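Local coordinates for uncharacterized conserved protein (Pseudomonas syringae pv. tomato, PDB 3ERM), which is of unknown function but belongs to the YebG family and forms a largely helical dimer, at residues E34-L39 with Y61-R66. Residues are numbered along the deposited sequence; the frame is centred on the assembly and turned at random.
Sequences ELAELL and YMAKNR
Leu35 and Ala36 on helix 22-46 meet Ala63 on helix 52-63 and Arg66, the first residue of helix 66-74. The contact joins the two arms of an antiparallel helical hairpin, near the centre of the chain. No hydrogen bond joins the two segments; the contact is apolar, apart from the cover that Leu35 gives a guanidinium group.

Among the apolar contacts, the CB atoms of Ala36 and Ala63 stand 3.7 Å apart, and the CA atoms of the same residues are 5.3 Å apart, consistent with two alanines allowing a close approach of the helices. Leu35 CD2 lies 3.9 Å from Ala63 CA, touching backbone as well as methyl. One turn along, Leu39 CD2 reaches Met62 CB at a looser 4.5 Å; the end of Met62, a selenomethionine, leads away from helix 22-46, and the residue packs against Met62 of the second subunit.

The cationic group is met from above: Leu35 CD2 sits 3.7 Å over the centre of the guanidinium plane of Arg66. With CG of Arg66 between its backbone N and carbonyl carbon (chi1 67°) and a bend at chi3 (-64°), the chain brings this flat face to the methyl. Arg66 NE donates a hydrogen bond to Phe73 O of the second subunit.

Such chemistry implies a close helix-helix interface held by apolar contact, in which Arg66 offers a face to its own chain while its polar NE ties the neighbouring subunit into the dimer.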
loop_
_atom_site.group_PDB
_atom_site.type_symbol
_atom_site.label_atom_id
_atom_site.label_comp_id
_atom_site.label_asym_id
_atom_site.label_seq_id
_atom_site.Cartn_x
_atom_site.Cartn_y
_atom_site.Cartn_z
ATOM N N GLU A 34 8.139 3.392 -11.265
ATOM C CA GLU A 34 7.297 4.580 -11.325
ATOM C C GLU A 34 6.231 4.575 -10.207
ATOM O O GLU A 34 5.956 5.610 -9.634
ATOM C CB GLU A 34 6.671 4.749 -12.709
ATOM C CG GLU A 34 5.798 5.995 -12.834
ATOM C CD GLU A 34 4.787 5.974 -14.022
ATOM O OE1 GLU A 34 4.611 4.905 -14.713
ATOM O OE2 GLU A 34 4.153 7.060 -14.250
ATOM N N LEU A 35 5.670 3.407 -9.894
ATOM C CA LEU A 35 4.715 3.240 -8.793
ATOM C C LEU A 35 5.336 3.394 -7.422
ATOM O O LEU A 35 4.721 3.962 -6.511
ATOM C CB LEU A 35 4.058 1.861 -8.820
ATOM C CG LEU A 35 3.049 1.563 -7.690
ATOM C CD1 LEU A 35 1.804 2.482 -7.694
ATOM C CD2 LEU A 35 2.612 0.091 -7.732
ATOM N N ALA A 36 6.533 2.852 -7.254
ATOM C CA ALA A 36 7.150 2.874 -5.959
ATOM C C ALA A 36 7.436 4.349 -5.678
ATOM O O ALA A 36 7.215 4.852 -4.562
ATOM C CB ALA A 36 8.436 2.020 -5.947
ATOM N N GLU A 37 7.869 5.053 -6.718
ATOM C CA GLU A 37 8.207 6.463 -6.589
ATOM C C GLU A 37 7.013 7.377 -6.251
ATOM O O GLU A 37 7.141 8.306 -5.465
ATOM C CB GLU A 37 8.865 6.933 -7.868
ATOM C CG GLU A 37 9.415 8.323 -7.740
ATOM C CD GLU A 37 10.078 8.773 -8.999
ATOM O OE1 GLU A 37 10.298 7.908 -9.879
ATOM O OE2 GLU A 37 10.374 9.986 -9.104
ATOM N N LEU A 38 5.861 7.131 -6.857
ATOM C CA LEU A 38 4.714 7.939 -6.542
ATOM C C LEU A 38 4.220 7.587 -5.147
ATOM O O LEU A 38 3.908 8.472 -4.367
ATOM C CB LEU A 38 3.622 7.761 -7.604
ATOM C CG LEU A 38 3.990 8.270 -9.008
ATOM C CD1 LEU A 38 3.070 7.692 -10.079
ATOM C CD2 LEU A 38 4.012 9.790 -9.132
ATOM N N LEU A 39 4.214 6.303 -4.810
ATOM C CA LEU A 39 3.845 5.873 -3.451
ATOM C C LEU A 39 4.688 6.497 -2.333
ATOM O O LEU A 39 4.155 6.876 -1.282
ATOM C CB LEU A 39 3.995 4.372 -3.332
ATOM C CG LEU A 39 2.864 3.358 -3.137
ATOM C CD1 LEU A 39 1.451 3.876 -3.367
ATOM C CD2 LEU A 39 3.201 2.131 -4.020
ATOM N N TYR A 61 8.297 -2.254 -1.671
ATOM C CA TYR A 61 7.878 -3.580 -1.299
ATOM C C TYR A 61 6.491 -3.851 -1.860
ATOM O O TYR A 61 6.235 -4.902 -2.456
ATOM C CB TYR A 61 7.874 -3.742 0.215
ATOM C CG TYR A 61 7.192 -5.002 0.648
ATOM C CD1 TYR A 61 7.826 -6.251 0.481
ATOM C CD2 TYR A 61 5.886 -4.975 1.154
ATOM C CE1 TYR A 61 7.187 -7.455 0.859
ATOM C CE2 TYR A 61 5.221 -6.172 1.534
ATOM C CZ TYR A 61 5.883 -7.402 1.399
ATOM O OH TYR A 61 5.268 -8.589 1.782
HETATM N N MSE A 62 5.608 -2.892 -1.640
HETATM C CA MSE A 62 4.259 -2.916 -2.191
HETATM C C MSE A 62 4.311 -2.966 -3.719
HETATM O O MSE A 62 3.613 -3.776 -4.316
HETATM C CB MSE A 62 3.451 -1.695 -1.718
HETATM C CG MSE A 62 3.556 -1.455 -0.230
HETATM SE SE MSE A 62 2.118 -0.304 0.456
HETATM C CE MSE A 62 1.110 -1.605 1.300
ATOM N N ALA A 63 5.127 -2.094 -4.334
ATOM C CA ALA A 63 5.204 -2.031 -5.779
ATOM C C ALA A 63 5.606 -3.409 -6.314
ATOM O O ALA A 63 4.977 -3.891 -7.229
ATOM C CB ALA A 63 6.164 -0.936 -6.251
ATOM N N LYS A 64 6.591 -4.076 -5.699
ATOM C CA LYS A 64 7.000 -5.445 -6.118
ATOM C C LYS A 64 5.898 -6.512 -5.915
ATOM O O LYS A 64 6.006 -7.618 -6.424
ATOM C CB LYS A 64 8.239 -5.904 -5.359
ATOM C CG LYS A 64 9.597 -5.292 -5.751
ATOM C CD LYS A 64 10.672 -5.756 -4.719
ATOM C CE LYS A 64 12.082 -5.166 -4.908
ATOM N NZ LYS A 64 12.980 -5.965 -5.801
ATOM N N ASN A 65 4.864 -6.196 -5.132
ATOM C CA ASN A 65 3.771 -7.124 -4.893
ATOM C C ASN A 65 2.468 -6.463 -5.255
ATOM O O ASN A 65 1.426 -6.667 -4.575
ATOM C CB ASN A 65 3.768 -7.455 -3.438
ATOM C CG ASN A 65 5.037 -8.125 -3.029
ATOM O OD1 ASN A 65 5.200 -9.297 -3.241
ATOM N ND2 ASN A 65 5.958 -7.373 -2.454
ATOM N N ARG A 66 2.528 -5.628 -6.306
ATOM C CA ARG A 66 1.374 -4.790 -6.626
ATOM C C ARG A 66 0.102 -5.585 -6.894
ATOM O O ARG A 66 -0.993 -5.099 -6.558
ATOM C CB ARG A 66 1.645 -3.749 -7.732
ATOM C CG ARG A 66 1.896 -4.292 -9.075
ATOM C CD ARG A 66 2.261 -3.178 -10.054
ATOM N NE ARG A 66 1.179 -2.198 -10.275
ATOM C CZ ARG A 66 1.290 -1.091 -11.021
ATOM N NH1 ARG A 66 2.426 -0.796 -11.652
ATOM N NH2 ARG A 66 0.257 -0.274 -11.145
#